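Local coordinates for protein glucokinase (Streptomyces griseus, PDB 3VGL) that probably catalyses the ATP-dependent phosphorylation of D-glucose to D-glucose 6-phosphate as a zinc-containing glucokinase of the ROK family, at residues 185-188 and 189-192; 219-223 and 224-228; 231-234 and 235-238. All blocks are in the same frame, centred on the assembly; numbering follows the deposited sequence.

The three contacts lie on helices 181-194, 215-223 and 227-251, which pack together beside the adenine nucleotide. Contact 1 and contact 3, with centres about 11 Å apart, are bolted together by a salt bridge of 2.8 Å from Arg191 NE to Asp231 OD2. Contact 2, its centre about 13 Å from that of contact 1 and 12 Å from that of contact 3, turns the chain into helix 227-251, on which contact 3 lies; Ala222 CB and Phe233 CD1 pack at 3.7 Å. All three approach the nucleotide: Ser219 of contact 2 hydrogen-bonds the adenine, the side chain of Val185 in contact 1 lies about 4 Å from the ligand, and that of Phe233 in contact 3 about 5 Å.

Contact 1: residues 185-188 and 189-192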
loop_
_atom_site.group_PDB
_atom_site.type_symbol
_atom_site.label_atom_id
_atom_site.label_comp_id
_atom_site.label_asym_id
_atom_site.label_seq_id
_atom_site.Cartn_x
_atom_site.Cartn_y
_atom_site.Cartn_z
ATOM N N VAL A 185 3.206 18.263 11.067
ATOM C CA VAL A 185 4.556 18.804 11.181
ATOM C C VAL A 185 5.502 18.074 10.238
ATOM O O VAL A 185 6.321 18.703 9.556
ATOM C CB VAL A 185 5.037 18.758 12.635
ATOM C CG1 VAL A 185 6.518 19.122 12.735
ATOM C CG2 VAL A 185 4.183 19.696 13.465
ATOM N N ARG A 186 5.379 16.751 10.172
ATOM C CA ARG A 186 6.181 15.972 9.252
ATOM C C ARG A 186 5.989 16.393 7.802
ATOM O O ARG A 186 6.974 16.556 7.058
ATOM C CB ARG A 186 5.980 14.470 9.437
ATOM C CG ARG A 186 7.255 13.722 9.093
ATOM C CD ARG A 186 7.080 12.237 9.187
ATOM N NE ARG A 186 6.602 11.798 7.898
ATOM C CZ ARG A 186 5.377 11.401 7.656
ATOM N NH1 ARG A 186 4.488 11.317 8.652
ATOM N NH2 ARG A 186 5.063 11.039 6.422
ATOM N N TYR A 187 4.733 16.613 7.406
ATOM C CA TYR A 187 4.412 16.985 6.037
ATOM C C TYR A 187 5.021 18.324 5.702
ATOM O O TYR A 187 5.556 18.514 4.606
ATOM C CB TYR A 187 2.901 17.050 5.809
ATOM C CG TYR A 187 2.229 15.695 5.971
ATOM C CD1 TYR A 187 2.878 14.515 5.578
ATOM C CD2 TYR A 187 0.953 15.605 6.514
ATOM C CE1 TYR A 187 2.259 13.280 5.717
ATOM C CE2 TYR A 187 0.327 14.366 6.668
ATOM C CZ TYR A 187 0.980 13.216 6.260
ATOM O OH TYR A 187 0.360 12.013 6.430
ATOM N N ALA A 188 4.938 19.256 6.644
ATOM C CA ALA A 188 5.479 20.597 6.401
ATOM C C ALA A 188 6.991 20.605 6.338
ATOM O O ALA A 188 7.566 21.331 5.524
ATOM C CB ALA A 188 4.987 21.553 7.437
ATOM N N LYS A 189 7.639 19.820 7.196
ATOM C CA LYS A 189 9.099 19.744 7.157
ATOM C C LYS A 189 9.603 19.092 5.872
ATOM O O LYS A 189 10.603 19.544 5.312
ATOM C CB LYS A 189 9.669 19.046 8.394
ATOM C CG LYS A 189 9.527 19.876 9.670
ATOM C CD LYS A 189 10.120 19.181 10.888
ATOM C CE LYS A 189 10.058 20.110 12.101
ATOM N NZ LYS A 189 10.677 19.527 13.325
ATOM N N GLN A 190 8.919 18.038 5.417
ATOM C CA GLN A 190 9.206 17.418 4.114
ATOM C C GLN A 190 9.133 18.456 2.993
ATOM O O GLN A 190 10.037 18.541 2.153
ATOM C CB GLN A 190 8.213 16.287 3.788
ATOM C CG GLN A 190 8.416 14.953 4.518
ATOM C CD GLN A 190 7.382 13.860 4.126
ATOM O OE1 GLN A 190 6.298 14.144 3.585
ATOM N NE2 GLN A 190 7.716 12.607 4.429
ATOM N N ARG A 191 8.064 19.247 2.991
ATOM C CA ARG A 191 7.792 20.172 1.896
ATOM C C ARG A 191 8.676 21.405 1.961
ATOM O O ARG A 191 9.113 21.917 0.919
ATOM C CB ARG A 191 6.307 20.536 1.844
ATOM C CG ARG A 191 5.451 19.377 1.337
ATOM C CD ARG A 191 4.013 19.409 1.833
ATOM N NE ARG A 191 3.239 18.256 1.328
ATOM C CZ ARG A 191 3.436 16.995 1.723
ATOM N NH1 ARG A 191 4.366 16.699 2.620
ATOM N NH2 ARG A 191 2.711 16.005 1.200
ATOM N N ALA A 192 8.948 21.882 3.173
ATOM C CA ALA A 192 9.841 23.039 3.335
ATOM C C ALA A 192 11.284 22.674 2.989
ATOM O O ALA A 192 12.037 23.515 2.462
ATOM C CB ALA A 192 9.749 23.609 4.744
#
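Arg191 folds back against the preceding helical turn and places its guanidinium beside Tyr187. With CG next to its own backbone N (chi1 -72°) and the chain extended as far as NE, NH1 reaches Tyr187 O at 2.9 Å, the oxygen sitting slightly out of the guanidinium plane. The same carbonyl takes the helical bond from Arg191 N at 3.1 Å, and the two donors come from opposite faces of its plane. NH1 also lies 3.5 Å from Tyr187 CB and makes a weak bond to Gln190 OE1, while NE is committed to a salt bridge with Asp231 on helix 227-251. Replacing Arg191 by an alanine is likely to leave Asp231 without its charged mate and Tyr187 O with just its helical bond.

Gln190 OE1 sits in the plane of the Tyr187 ring, at its edge, 4.0 Å from CD1. The amide's other end, NE2, is 3.7 Å from Arg186 NH2; that guanidinium stands nearly perpendicular to the amide (88°), brought back along the helix by the bend at chi3 (88°). Val185 CG1 rests on Lys189 CE at 3.7 Å, the two chains running side by side. These i to i+3 and i to i+4 pairings are those of a regular alpha helix, here 181-194, whose Val185 lines the nucleotide pocket of this ROK kinase.

Contact 2: residues 219-223 and 224-228; sequences SEAAR and QGDPV. With ANP (phosphoaminophosphonic acid-adenylate ester), chain E.
Ala221 O accepts the backbone N-H of Asp226 at 2.9 Å, a bond that spans five residues and closes the end of helix 215-223. The donor stands above the carbonyl plane, yet the N-H points well at the oxygen (161°). Gln224 N also touches this carbonyl, weakly, while giving its better bond to Glu220 O at 3.2 Å. Ala222 O takes Gly225 N at 2.9 Å, from still farther above its plane. Together with the positive phi of Gly225 (88°), the bonds from Asp226 N to Ala221 O and from Gly225 N to Ala222 O form a Schellman motif, which ends the helix and satisfies carbonyls that lack ordinary helical donors.

The chain then restarts at once. Asp226 is the N-cap of helix 227-251: its OD2 accepts the backbone N of Ala229, and OD1 accepts that of Leu202, so both carboxylate oxygens are engaged in this buried position. The first torsion (chi1 179°) turns CG away from the backbone N, which carries the carboxylate to that cap, while CB packs on Ala221 CB at 3.7 Å and ties the ending helix to the beginning one. On the outer side of the turn, the carboxylate of Glu220 bends toward the side chain of Gln224, with the aliphatic CG of Gln224 3.7 Å from Glu220 OE2. Arg223 sends its extended chain away from the turn to a salt bridge between NH2 and Glu265.

Ser219, one turn before the helix end, meets the nucleotide: OG donates to N1 of the adenine at 2.6 Å. Glu265 thus links Arg223 and the nucleotide, OE1 to the first and OE2 to the second.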
loop_
_atom_site.group_PDB
_atom_site.type_symbol
_atom_site.label_atom_id
_atom_site.label_comp_id
_atom_site.label_asym_id
_atom_site.label_seq_id
_atom_site.Cartn_x
_atom_site.Cartn_y
_atom_site.Cartn_z
ATOM N N SER A 219 -0.140 26.447 10.911
ATOM C CA SER A 219 -1.497 26.986 10.909
ATOM C C SER A 219 -1.502 28.472 10.536
ATOM O O SER A 219 -2.198 28.872 9.596
ATOM C CB SER A 219 -2.146 26.786 12.276
ATOM O OG SER A 219 -2.422 25.399 12.487
ATOM N N GLU A 220 -0.703 29.263 11.245
ATOM C CA GLU A 220 -0.615 30.696 10.966
ATOM C C GLU A 220 -0.150 30.963 9.531
ATOM O O GLU A 220 -0.728 31.804 8.832
ATOM C CB GLU A 220 0.287 31.408 11.991
ATOM C CG GLU A 220 0.353 32.951 11.849
ATOM C CD GLU A 220 -1.010 33.619 11.614
ATOM O OE1 GLU A 220 -2.039 33.151 12.154
ATOM O OE2 GLU A 220 -1.053 34.637 10.886
ATOM N N ALA A 221 0.889 30.252 9.097
ATOM C CA ALA A 221 1.383 30.387 7.730
ATOM C C ALA A 221 0.327 30.034 6.681
ATOM O O ALA A 221 0.179 30.742 5.690
ATOM C CB ALA A 221 2.653 29.568 7.526
ATOM N N ALA A 222 -0.422 28.949 6.900
ATOM C CA ALA A 222 -1.512 28.598 5.984
ATOM C C ALA A 222 -2.586 29.692 5.896
ATOM O O ALA A 222 -3.095 29.972 4.809
ATOM C CB ALA A 222 -2.132 27.221 6.351
ATOM N N ARG A 223 -2.916 30.319 7.026
ATOM C CA ARG A 223 -3.871 31.436 7.022
ATOM C C ARG A 223 -3.378 32.555 6.125
ATOM O O ARG A 223 -4.176 33.233 5.471
ATOM C CB ARG A 223 -4.076 32.013 8.418
ATOM C CG ARG A 223 -4.943 31.185 9.287
ATOM C CD ARG A 223 -5.362 31.892 10.567
ATOM N NE ARG A 223 -5.860 30.854 11.463
ATOM C CZ ARG A 223 -7.063 30.294 11.366
ATOM N NH1 ARG A 223 -7.924 30.691 10.434
ATOM N NH2 ARG A 223 -7.395 29.304 12.200
ATOM N N GLN A 224 -2.061 32.756 6.119
ATOM C CA GLN A 224 -1.439 33.814 5.316
ATOM C C GLN A 224 -1.169 33.361 3.879
ATOM O O GLN A 224 -0.639 34.124 3.069
ATOM C CB GLN A 224 -0.145 34.294 5.980
ATOM C CG GLN A 224 -0.357 35.065 7.280
ATOM C CD GLN A 224 0.945 35.450 7.973
ATOM O OE1 GLN A 224 1.042 35.403 9.201
ATOM N NE2 GLN A 224 1.950 35.824 7.190
ATOM N N GLY A 225 -1.524 32.115 3.576
ATOM C CA GLY A 225 -1.465 31.587 2.213
ATOM C C GLY A 225 -0.133 30.981 1.807
ATOM O O GLY A 225 0.118 30.796 0.616
ATOM N N ASP A 226 0.713 30.670 2.794
ATOM C CA ASP A 226 1.995 30.010 2.549
ATOM C C ASP A 226 1.706 28.691 1.834
ATOM O O ASP A 226 0.995 27.840 2.384
ATOM C CB ASP A 226 2.727 29.771 3.880
ATOM C CG ASP A 226 4.067 29.073 3.708
ATOM O OD1 ASP A 226 5.109 29.751 3.754
ATOM O OD2 ASP A 226 4.092 27.837 3.543
ATOM N N PRO A 227 2.215 28.524 0.592
ATOM C CA PRO A 227 1.852 27.351 -0.220
ATOM C C PRO A 227 2.239 26.018 0.411
ATOM O O PRO A 227 1.468 25.051 0.321
ATOM C CB PRO A 227 2.630 27.558 -1.523
ATOM C CG PRO A 227 2.929 29.002 -1.571
ATOM C CD PRO A 227 3.065 29.470 -0.159
ATOM N N VAL A 228 3.418 25.964 1.027
ATOM C CA VAL A 228 3.888 24.732 1.677
ATOM C C VAL A 228 2.985 24.394 2.859
ATOM O O VAL A 228 2.644 23.221 3.066
ATOM C CB VAL A 228 5.383 24.831 2.091
ATOM C CG1 VAL A 228 5.716 23.871 3.254
ATOM C CG2 VAL A 228 6.280 24.559 0.884
HETATM P PB ANP E . -1.399 16.649 23.152
HETATM O O1B ANP E . -1.331 15.546 22.091
HETATM O O2B ANP E . -0.267 16.679 24.137
HETATM N N3B ANP E . -2.862 16.495 24.033
HETATM P PA ANP E . -2.060 18.648 21.124
HETATM O O1A ANP E . -1.868 20.167 21.138
HETATM O O2A ANP E . -3.435 18.065 21.011
HETATM O O3A ANP E . -1.292 18.075 22.424
HETATM O "O5'" ANP E . -1.181 18.005 19.940
HETATM C "C5'" ANP E . 0.203 18.326 19.765
HETATM C "C4'" ANP E . 0.576 18.150 18.309
HETATM O "O4'" ANP E . -0.330 18.887 17.476
HETATM C "C3'" ANP E . 1.953 18.711 18.052
HETATM O "O3'" ANP E . 2.488 18.012 16.925
HETATM C "C2'" ANP E . 1.632 20.133 17.670
HETATM O "O2'" ANP E . 2.650 20.714 16.874
HETATM C "C1'" ANP E . 0.322 20.020 16.905
HETATM N N9 ANP E . -0.561 21.169 17.175
HETATM C C8 ANP E . -1.143 21.510 18.339
HETATM N N7 ANP E . -1.901 22.642 18.186
HETATM C C5 ANP E . -1.801 22.988 16.891
HETATM C C6 ANP E . -2.316 24.081 16.017
HETATM N N6 ANP E . -3.137 25.043 16.513
HETATM N N1 ANP E . -1.965 24.050 14.714
HETATM C C2 ANP E . -1.149 23.115 14.169
HETATM N N3 ANP E . -0.637 22.105 14.910
HETATM C C4 ANP E . -0.926 22.020 16.224
#

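Contact 3: residues 231-234 and 235-238; sequences DSFR and ELAR
Phe233 and Leu236 make the apolar pair of this stretch, with the ring carbon CD2 of Phe233 4.3 Å from Leu236 CD2. The methyl approaches the ring obliquely, and the touch is a light one. Both residues pack on Val269 of helix 267-280. The ring of Phe233 also meets Ile218, Ser219 and Ala222 of helix 215-223, close to the nucleotide.

Regular helical bonds run on through the helix: Glu235 N to Asp231 O is 3.0 Å, and Leu236 N to Ser232 O is 2.9 Å. Ala237 N and Arg238 N repeat the pattern with Phe233 O and Arg234 O, and Ala237 CB sits 3.3 Å from Phe233 O.

The polar flank is built by Glu235 and Arg238, one turn apart. Glu235 is bent at chi2 (72°), which swings its carboxylate along the helix toward the long, extended Arg238. Their salt bridge brings NH1 to OE2 at 2.7 Å, though as hydrogen bonds the links from NH1 to both oxygens are weak; OE1 lies in the guanidinium plane, at its edge. OE2 has a further donor in Trp239 NE1. Asp231 OD2 lies 6.2 Å from Glu235 OE1; Arg191 of helix 181-194 holds Asp231 in a salt bridge and also reaches Glu235 OE1 in a long, weak ion pair. The arginines probably offset the like charges of Asp231 and Glu235. Arg238 NH2 carries the network to a salt bridge with Asp163 of the second subunit, and these acids probably temper its close approach to Arg238 NH2 of the third subunit.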
loop_
_atom_site.group_PDB
_atom_site.type_symbol
_atom_site.label_atom_id
_atom_site.label_comp_id
_atom_site.label_asym_id
_atom_site.label_seq_id
_atom_site.Cartn_x
_atom_site.Cartn_y
_atom_site.Cartn_z
ATOM N N ASP A 231 -0.336 23.165 1.483
ATOM C CA ASP A 231 -0.146 21.797 0.968
ATOM C C ASP A 231 -0.070 20.737 2.080
ATOM O O ASP A 231 -0.538 19.594 1.911
ATOM C CB ASP A 231 1.098 21.687 0.089
ATOM C CG ASP A 231 1.081 20.440 -0.783
ATOM O OD1 ASP A 231 0.036 20.212 -1.437
ATOM O OD2 ASP A 231 2.092 19.689 -0.805
ATOM N N SER A 232 0.531 21.112 3.202
ATOM C CA SER A 232 0.647 20.205 4.355
ATOM C C SER A 232 -0.735 19.904 4.948
ATOM O O SER A 232 -1.030 18.752 5.336
ATOM C CB SER A 232 1.565 20.789 5.427
ATOM O OG SER A 232 2.833 21.101 4.886
ATOM N N PHE A 233 -1.572 20.934 5.057
ATOM C CA PHE A 233 -2.947 20.735 5.473
ATOM C C PHE A 233 -3.708 19.865 4.487
ATOM O O PHE A 233 -4.523 19.033 4.917
ATOM C CB PHE A 233 -3.662 22.072 5.723
ATOM C CG PHE A 233 -3.447 22.602 7.105
ATOM C CD1 PHE A 233 -2.578 23.662 7.315
ATOM C CD2 PHE A 233 -4.065 22.019 8.210
ATOM C CE1 PHE A 233 -2.350 24.164 8.599
ATOM C CE2 PHE A 233 -3.845 22.516 9.506
ATOM C CZ PHE A 233 -2.973 23.591 9.701
ATOM N N ARG A 234 -3.438 20.032 3.187
ATOM C CA ARG A 234 -4.049 19.169 2.147
ATOM C C ARG A 234 -3.699 17.698 2.370
ATOM O O ARG A 234 -4.574 16.824 2.280
ATOM C CB ARG A 234 -3.657 19.619 0.724
ATOM C CG ARG A 234 -4.247 18.727 -0.368
ATOM C CD ARG A 234 -3.995 19.260 -1.774
ATOM N NE ARG A 234 -5.175 19.043 -2.621
ATOM C CZ ARG A 234 -6.190 19.903 -2.752
ATOM N NH1 ARG A 234 -7.217 19.602 -3.535
ATOM N NH2 ARG A 234 -6.185 21.064 -2.105
ATOM N N GLU A 235 -2.425 17.434 2.676
ATOM C CA GLU A 235 -1.984 16.055 2.892
ATOM C C GLU A 235 -2.601 15.493 4.175
ATOM O O GLU A 235 -3.054 14.339 4.193
ATOM C CB GLU A 235 -0.437 15.962 2.917
ATOM C CG GLU A 235 0.130 14.554 3.080
ATOM C CD GLU A 235 -0.023 13.668 1.869
ATOM O OE1 GLU A 235 -0.354 14.174 0.777
ATOM O OE2 GLU A 235 0.182 12.440 2.009
ATOM N N LEU A 236 -2.628 16.301 5.238
ATOM C CA LEU A 236 -3.292 15.870 6.491
ATOM C C LEU A 236 -4.751 15.507 6.228
ATOM O O LEU A 236 -5.236 14.468 6.673
ATOM C CB LEU A 236 -3.203 16.956 7.571
ATOM C CG LEU A 236 -4.071 16.758 8.812
ATOM C CD1 LEU A 236 -3.628 15.527 9.613
ATOM C CD2 LEU A 236 -4.010 18.020 9.682
ATOM N N ALA A 237 -5.429 16.353 5.453
ATOM C CA ALA A 237 -6.842 16.147 5.119
ATOM C C ALA A 237 -7.097 14.928 4.250
ATOM O O ALA A 237 -8.117 14.278 4.415
ATOM C CB ALA A 237 -7.409 17.406 4.453
ATOM N N ARG A 238 -6.173 14.600 3.352
ATOM C CA ARG A 238 -6.248 13.383 2.542
ATOM C C ARG A 238 -6.445 12.178 3.445
ATOM O O ARG A 238 -7.356 11.358 3.256
ATOM C CB ARG A 238 -4.948 13.245 1.716
ATOM C CG ARG A 238 -4.692 11.872 1.054
ATOM C CD ARG A 238 -3.218 11.809 0.553
ATOM N NE ARG A 238 -2.845 10.506 0.003
ATOM C CZ ARG A 238 -1.600 10.116 -0.288
ATOM N NH1 ARG A 238 -0.560 10.923 -0.097
ATOM N NH2 ARG A 238 -1.393 8.902 -0.786
#